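Local coordinates for protein autoinducer 2 sensor kinase/phosphatase LuxQ (Vibrio cholerae, PDB 3C38) that senses autoinducer 2 bound to LuxP through its periplasmic domain, acting as a histidine kinase at low cell density and a phosphatase at high density, at residues S26-D34 / I171-L180; D214-F222 / L232-N240. All blocks are in the same frame, centred on the assembly; numbering follows the deposited sequence.

Contact 1: residues S26-D34 / I171-L180; sequences SSLIQSLFD and IRSGSNSENL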
# COMPACT_ATOMS: atom_id res chain seq x y z
N SER A 26 -17.93 -8.45 -2.45
CA SER A 26 -17.06 -8.21 -1.31
C SER A 26 -15.89 -9.19 -1.42
O SER A 26 -14.73 -8.84 -1.22
CB SER A 26 -17.84 -8.46 -0.02
OG SER A 26 -17.40 -7.63 1.04
N SER A 27 -16.22 -10.43 -1.77
CA SER A 27 -15.24 -11.49 -1.92
C SER A 27 -14.28 -11.12 -3.04
O SER A 27 -13.06 -11.27 -2.91
CB SER A 27 -15.94 -12.82 -2.24
OG SER A 27 -15.00 -13.83 -2.56
N LEU A 28 -14.84 -10.66 -4.15
CA LEU A 28 -14.06 -10.26 -5.30
C LEU A 28 -13.18 -9.05 -4.98
O LEU A 28 -11.99 -9.02 -5.31
CB LEU A 28 -15.00 -9.94 -6.47
CG LEU A 28 -14.43 -9.23 -7.71
CD1 LEU A 28 -13.25 -10.02 -8.29
CD2 LEU A 28 -15.55 -9.09 -8.74
N ILE A 29 -13.76 -8.05 -4.31
CA ILE A 29 -13.01 -6.85 -3.95
C ILE A 29 -11.77 -7.22 -3.14
O ILE A 29 -10.67 -6.70 -3.39
CB ILE A 29 -13.91 -5.87 -3.18
CG1 ILE A 29 -14.93 -5.27 -4.16
CG2 ILE A 29 -13.08 -4.78 -2.52
CD1 ILE A 29 -16.07 -4.49 -3.53
N GLN A 30 -11.97 -8.12 -2.19
CA GLN A 30 -10.89 -8.59 -1.33
C GLN A 30 -9.80 -9.28 -2.15
O GLN A 30 -8.61 -9.09 -1.88
CB GLN A 30 -11.43 -9.58 -0.29
CG GLN A 30 -10.37 -10.18 0.62
CD GLN A 30 -9.73 -9.16 1.53
OE1 GLN A 30 -10.41 -8.47 2.28
NE2 GLN A 30 -8.41 -9.06 1.47
N SER A 31 -10.20 -10.07 -3.14
CA SER A 31 -9.22 -10.79 -3.96
C SER A 31 -8.44 -9.81 -4.83
O SER A 31 -7.24 -9.97 -5.03
CB SER A 31 -9.90 -11.85 -4.84
OG SER A 31 -10.63 -11.26 -5.90
N LEU A 32 -9.14 -8.81 -5.35
CA LEU A 32 -8.49 -7.82 -6.17
C LEU A 32 -7.47 -7.09 -5.29
O LEU A 32 -6.34 -6.84 -5.72
CB LEU A 32 -9.52 -6.87 -6.77
CG LEU A 32 -10.26 -7.53 -7.95
CD1 LEU A 32 -11.46 -6.69 -8.37
CD2 LEU A 32 -9.29 -7.69 -9.13
N PHE A 33 -7.85 -6.81 -4.05
CA PHE A 33 -6.94 -6.16 -3.10
C PHE A 33 -5.74 -7.09 -2.84
O PHE A 33 -4.59 -6.68 -2.97
CB PHE A 33 -7.68 -5.88 -1.79
CG PHE A 33 -6.84 -5.22 -0.72
CD1 PHE A 33 -6.59 -5.88 0.48
CD2 PHE A 33 -6.34 -3.94 -0.91
CE1 PHE A 33 -5.84 -5.25 1.50
CE2 PHE A 33 -5.60 -3.31 0.10
CZ PHE A 33 -5.35 -3.97 1.31
N ASP A 34 -6.02 -8.34 -2.50
CA ASP A 34 -4.96 -9.32 -2.26
C ASP A 34 -4.02 -9.40 -3.45
O ASP A 34 -2.80 -9.45 -3.30
CB ASP A 34 -5.55 -10.72 -2.04
CG ASP A 34 -6.40 -10.82 -0.81
OD1 ASP A 34 -6.21 -9.98 0.10
OD2 ASP A 34 -7.23 -11.76 -0.73
N ILE A 171 -9.24 -1.72 -8.63
CA ILE A 171 -10.17 -2.63 -7.97
C ILE A 171 -11.58 -2.41 -8.54
O ILE A 171 -12.35 -3.37 -8.72
CB ILE A 171 -10.20 -2.41 -6.45
CG1 ILE A 171 -8.85 -2.79 -5.84
CG2 ILE A 171 -11.32 -3.23 -5.81
CD1 ILE A 171 -8.80 -2.58 -4.34
N ARG A 172 -11.91 -1.16 -8.83
CA ARG A 172 -13.21 -0.81 -9.37
C ARG A 172 -13.40 -1.50 -10.71
O ARG A 172 -14.41 -2.16 -10.95
CB ARG A 172 -13.35 0.70 -9.58
CG ARG A 172 -14.74 1.12 -10.10
CD ARG A 172 -14.73 2.45 -10.85
NE ARG A 172 -13.96 2.38 -12.10
CZ ARG A 172 -14.25 1.57 -13.12
NH1 ARG A 172 -15.30 0.75 -13.06
NH2 ARG A 172 -13.49 1.57 -14.20
N SER A 173 -12.42 -1.35 -11.60
CA SER A 173 -12.54 -1.96 -12.91
C SER A 173 -12.52 -3.48 -12.80
O SER A 173 -13.37 -4.16 -13.39
CB SER A 173 -11.42 -1.47 -13.84
OG SER A 173 -10.15 -1.93 -13.42
N GLY A 174 -11.56 -4.00 -12.04
CA GLY A 174 -11.45 -5.44 -11.86
C GLY A 174 -12.72 -6.08 -11.33
O GLY A 174 -12.95 -7.27 -11.55
N SER A 175 -13.54 -5.29 -10.64
CA SER A 175 -14.79 -5.81 -10.09
C SER A 175 -15.97 -5.27 -10.89
O SER A 175 -17.13 -5.55 -10.57
CB SER A 175 -14.94 -5.40 -8.62
OG SER A 175 -14.97 -3.99 -8.46
N ASN A 176 -15.67 -4.49 -11.92
CA ASN A 176 -16.69 -3.89 -12.77
C ASN A 176 -17.71 -3.09 -11.97
O ASN A 176 -18.89 -3.04 -12.32
CB ASN A 176 -17.40 -4.96 -13.59
CG ASN A 176 -16.46 -5.69 -14.54
OD1 ASN A 176 -15.99 -6.80 -14.24
ND2 ASN A 176 -16.15 -5.06 -15.68
N SER A 177 -17.25 -2.47 -10.89
CA SER A 177 -18.12 -1.69 -10.03
C SER A 177 -18.33 -0.30 -10.61
O SER A 177 -17.47 0.23 -11.32
CB SER A 177 -17.51 -1.56 -8.63
OG SER A 177 -17.35 -2.83 -8.01
N GLU A 178 -19.49 0.29 -10.31
CA GLU A 178 -19.84 1.62 -10.78
C GLU A 178 -18.87 2.65 -10.19
O GLU A 178 -18.33 3.49 -10.90
CB GLU A 178 -21.23 1.99 -10.30
CG GLU A 178 -22.28 2.10 -11.36
CD GLU A 178 -23.59 2.56 -10.76
OE1 GLU A 178 -23.73 3.78 -10.47
OE2 GLU A 178 -24.47 1.70 -10.56
N ASN A 179 -18.71 2.58 -8.88
CA ASN A 179 -17.84 3.48 -8.15
C ASN A 179 -17.46 2.86 -6.82
O ASN A 179 -18.20 2.04 -6.26
CB ASN A 179 -18.55 4.82 -7.88
CG ASN A 179 -18.33 5.84 -8.98
OD1 ASN A 179 -17.20 6.17 -9.34
ND2 ASN A 179 -19.42 6.37 -9.51
N LEU A 180 -16.29 3.25 -6.33
CA LEU A 180 -15.80 2.78 -5.05
C LEU A 180 -15.27 3.94 -4.22
O LEU A 180 -14.83 4.97 -4.75
CB LEU A 180 -14.67 1.75 -5.23
CG LEU A 180 -14.93 0.42 -5.94
CD1 LEU A 180 -13.59 -0.31 -6.04
CD2 LEU A 180 -15.96 -0.43 -5.19

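Contact 2: residues D214-F222 / L232-N240; sequences DSFIVGQTF and LCVYSIQTN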
# COMPACT_ATOMS: atom_id res chain seq x y z
N ASP A 214 -33.38 1.12 -2.23
CA ASP A 214 -32.93 2.43 -2.71
C ASP A 214 -32.48 2.40 -4.15
O ASP A 214 -32.27 1.34 -4.74
CB ASP A 214 -31.77 2.95 -1.87
CG ASP A 214 -32.14 3.15 -0.44
OD1 ASP A 214 -33.35 3.17 -0.17
OD2 ASP A 214 -31.23 3.30 0.40
N SER A 215 -32.30 3.60 -4.69
CA SER A 215 -31.86 3.74 -6.06
C SER A 215 -30.41 3.32 -6.21
O SER A 215 -30.04 2.66 -7.17
CB SER A 215 -32.04 5.18 -6.51
OG SER A 215 -33.38 5.58 -6.30
N PHE A 216 -29.58 3.71 -5.25
CA PHE A 216 -28.17 3.37 -5.32
C PHE A 216 -27.73 2.52 -4.15
O PHE A 216 -27.41 3.04 -3.07
CB PHE A 216 -27.34 4.64 -5.39
CG PHE A 216 -27.81 5.59 -6.43
CD1 PHE A 216 -28.57 6.70 -6.09
CD2 PHE A 216 -27.52 5.36 -7.77
CE1 PHE A 216 -29.04 7.56 -7.06
CE2 PHE A 216 -28.00 6.22 -8.76
CZ PHE A 216 -28.75 7.33 -8.40
N ILE A 217 -27.71 1.21 -4.37
CA ILE A 217 -27.31 0.24 -3.36
C ILE A 217 -25.82 0.39 -3.03
O ILE A 217 -24.98 0.38 -3.93
CB ILE A 217 -27.59 -1.18 -3.86
CG1 ILE A 217 -29.04 -1.27 -4.34
CG2 ILE A 217 -27.32 -2.19 -2.76
CD1 ILE A 217 -29.46 -2.65 -4.83
N VAL A 218 -25.50 0.56 -1.75
CA VAL A 218 -24.11 0.71 -1.35
C VAL A 218 -23.61 -0.44 -0.48
O VAL A 218 -24.03 -0.61 0.67
CB VAL A 218 -23.85 2.02 -0.55
CG1 VAL A 218 -22.35 2.21 -0.39
CG2 VAL A 218 -24.47 3.21 -1.27
N GLY A 219 -22.71 -1.24 -1.04
CA GLY A 219 -22.16 -2.35 -0.29
C GLY A 219 -20.97 -1.88 0.52
O GLY A 219 -20.37 -0.84 0.22
N GLN A 220 -20.64 -2.63 1.57
CA GLN A 220 -19.50 -2.32 2.43
C GLN A 220 -18.60 -3.54 2.53
O GLN A 220 -19.09 -4.66 2.68
CB GLN A 220 -19.96 -1.92 3.83
CG GLN A 220 -20.35 -0.47 3.96
CD GLN A 220 -20.76 -0.10 5.38
OE1 GLN A 220 -19.98 -0.24 6.33
NE2 GLN A 220 -21.99 0.38 5.53
N THR A 221 -17.30 -3.32 2.43
CA THR A 221 -16.34 -4.41 2.53
C THR A 221 -15.13 -4.00 3.34
O THR A 221 -14.37 -3.13 2.93
CB THR A 221 -15.83 -4.87 1.14
OG1 THR A 221 -16.91 -5.38 0.37
CG2 THR A 221 -14.78 -5.97 1.31
N PHE A 222 -14.96 -4.62 4.50
CA PHE A 222 -13.81 -4.31 5.32
C PHE A 222 -12.71 -5.26 4.88
O PHE A 222 -12.86 -6.48 4.93
CB PHE A 222 -14.14 -4.47 6.81
CG PHE A 222 -14.94 -3.32 7.36
CD1 PHE A 222 -16.31 -3.23 7.13
CD2 PHE A 222 -14.31 -2.29 8.05
CE1 PHE A 222 -17.05 -2.12 7.58
CE2 PHE A 222 -15.03 -1.18 8.50
CZ PHE A 222 -16.40 -1.09 8.27
N LEU A 232 -10.12 -0.69 7.18
CA LEU A 232 -10.21 -0.17 5.82
C LEU A 232 -11.53 -0.66 5.22
O LEU A 232 -11.71 -1.86 5.03
CB LEU A 232 -9.05 -0.69 4.97
CG LEU A 232 -7.64 -0.34 5.43
CD1 LEU A 232 -6.63 -1.10 4.55
CD2 LEU A 232 -7.40 1.17 5.38
N CYS A 233 -12.43 0.27 4.92
CA CYS A 233 -13.73 -0.08 4.36
C CYS A 233 -13.94 0.40 2.93
O CYS A 233 -13.82 1.58 2.61
CB CYS A 233 -14.85 0.49 5.24
SG CYS A 233 -16.53 0.13 4.64
N VAL A 234 -14.27 -0.54 2.06
CA VAL A 234 -14.51 -0.20 0.68
C VAL A 234 -16.02 -0.13 0.42
O VAL A 234 -16.72 -1.14 0.55
CB VAL A 234 -13.90 -1.22 -0.28
CG1 VAL A 234 -14.30 -0.88 -1.72
CG2 VAL A 234 -12.36 -1.23 -0.12
N TYR A 235 -16.50 1.06 0.07
CA TYR A 235 -17.91 1.24 -0.23
C TYR A 235 -18.06 1.04 -1.73
O TYR A 235 -17.35 1.68 -2.53
CB TYR A 235 -18.38 2.64 0.15
CG TYR A 235 -18.32 2.93 1.63
CD1 TYR A 235 -17.17 3.46 2.21
CD2 TYR A 235 -19.41 2.65 2.46
CE1 TYR A 235 -17.11 3.72 3.58
CE2 TYR A 235 -19.36 2.89 3.82
CZ TYR A 235 -18.21 3.43 4.38
OH TYR A 235 -18.15 3.66 5.73
N SER A 236 -18.96 0.14 -2.11
CA SER A 236 -19.20 -0.14 -3.52
C SER A 236 -20.62 0.31 -3.84
O SER A 236 -21.57 -0.01 -3.11
CB SER A 236 -19.03 -1.64 -3.83
OG SER A 236 -19.97 -2.43 -3.12
N ILE A 237 -20.77 1.06 -4.93
CA ILE A 237 -22.07 1.59 -5.29
C ILE A 237 -22.60 1.00 -6.57
O ILE A 237 -21.91 0.95 -7.58
CB ILE A 237 -22.00 3.12 -5.44
CG1 ILE A 237 -21.04 3.68 -4.40
CG2 ILE A 237 -23.39 3.72 -5.23
CD1 ILE A 237 -20.75 5.14 -4.57
N GLN A 238 -23.85 0.54 -6.51
CA GLN A 238 -24.50 -0.03 -7.67
C GLN A 238 -25.95 0.43 -7.73
O GLN A 238 -26.63 0.51 -6.70
CB GLN A 238 -24.43 -1.56 -7.61
CG GLN A 238 -24.17 -2.21 -8.96
CD GLN A 238 -22.87 -1.73 -9.62
OE1 GLN A 238 -21.78 -1.89 -9.06
NE2 GLN A 238 -22.99 -1.13 -10.80
N THR A 239 -26.42 0.76 -8.92
CA THR A 239 -27.79 1.23 -9.12
C THR A 239 -28.70 0.04 -9.41
O THR A 239 -28.28 -0.91 -10.08
CB THR A 239 -27.87 2.20 -10.31
OG1 THR A 239 -27.55 1.50 -11.51
CG2 THR A 239 -26.86 3.32 -10.14
N ASN A 240 -29.94 0.07 -8.92
CA ASN A 240 -30.88 -1.03 -9.14
C ASN A 240 -31.08 -1.37 -10.61
O ASN A 240 -31.02 -0.49 -11.47
CB ASN A 240 -32.24 -0.73 -8.51
CG ASN A 240 -32.21 -0.83 -7.00
OD1 ASN A 240 -33.19 -1.23 -6.38
ND2 ASN A 240 -31.08 -0.46 -6.41
O HOH W 1 -19.57 1.96 7.70
O HOH W 2 -18.06 -3.01 -0.87

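Contact 1: residues S26-D34 / I171-L180
In the periplasmic domain of LuxQ, a member of the Cache clan, the long helix 22-47 packs against the C-terminal end of helix 165-174, and Leu28, Ile29 and Leu32 meet Ile171, Gly174 and Ser175 where that helix ends. Leu32 carries the helix-end side of the contact. Its CG stands anti to the carbonyl carbon (chi1 -77°), and the extended chi2 (169°) carries CD1 to the last turn, 3.3 Å from Gly174 C and 3.5 Å from Ile171 O. Leu32 CD2 lies 4.1 Å from Gly174 CA, on the side where a side chain would otherwise stand. Leu28 comes from one turn earlier and lays CD2 beside Ser175, 3.6 Å from its CA, so the CB of Ser175 has a methyl of Leu28 and one of Leu32 against it. Deeper in, Ile29 and Ile171 cross at about a right angle, their CG2 methyls 4.0 Å apart, while Ile171 CD1 reaches the edge of the Phe33 ring. Ile29 CD1 also approaches Leu180 CD2 at 4.4 Å; beyond them, Ser236 of strand 228-239 touches both side chains. Several polar groups of the helix end bond within the segment. Ser175 OG turns back between its backbone N and carbonyl carbon (chi1 61°) and donates to Ile171 O at 2.7 Å. Asn176, with positive phi, closes the turn as a Schellman motif, and Arg172 NH1 donates to Ser177 O at 2.8 Å, the oxygen close to the guanidinium plane. The segments are therefore joined by apolar packing, with methyl groups resting against a helix terminus where Ser175 OG bonds back to Ile171 O; this is consistent with shape, more than directed polar bonding, setting how the two helices lie together.

Contact 2: residues D214-F222 / L232-N240
Phe222 and Cys233 face each other as a non-hydrogen-bonded pair in the antiparallel hairpin of strands 216-225 and 228-239. The thiol stands anti to its backbone N, and both CB and SG of Cys233 lie over one face of the Phe222 ring, SG 4.0 Å from the ring centroid: a CH-pi and a sulfur-aromatic contact together. The same sulfur sits over the rim of one face of the Tyr235 ring. On this side of the sheet Gln220 runs alongside Tyr235, its CG 3.5 Å from Tyr235 CE2, with amide and ring planes 41° apart. A water links the two polar ends, donating to Gln220 OE1 and lying 3.0 Å from Tyr235 OH, which also bonds weakly to Asp185 O. Val218 CG1 meets the edge of the Tyr235 ring, and its CG2 lies beside Ile237 CG2. This row continues onto helix 201-205, where Val204 touches both Tyr235 and Ile237.

The other side carries Ile217, Thr221, Val234, Ser236 and Gln238. Ser236 OG leans over Gly219, where a bare CA leaves room for it. A second water hydrogen-bonds to Thr221 OG1 and Ser236 OG and donates to Val234 O; Thr221 OG1 also bonds to Ser26 of helix 22-47. Backbone pairs tie the strands, among them Val234 N to Thr221 O at 2.7 Å and nearly straight (176°), whereas Ile217 N to Gln238 O is weak and bent (121°). Around Thr221 and Ser236 the hairpin thus sets hydroxyls opposite the sulfur-aromatic cluster, and the water gives Val234 O a second donor beside Thr221 N.

Contacts 1 and 2 lie 11 Å apart between centres and meet at the sheet that holds strands 179-184 and 228-239 side by side. Two polar links join them: Ser26 OG, from helix 22-47, lies an unusually short 2.4 Å from Thr221 OG1, and Glu178 OE2 lies 2.7 Å from Thr239 N, both probable hydrogen bonds. Ile29 of contact 1 touches Thr221 and Ser236 of contact 2, so the helix rests on the hydroxyl-bearing face of the hairpin, while Leu180 packs on Val234 and Ser236. Both contacts belong to the periplasmic sensory part of LuxQ, which carries no kinase chemistry itself; together they join helix 22-47, the end of helix 165-174 and the hairpin.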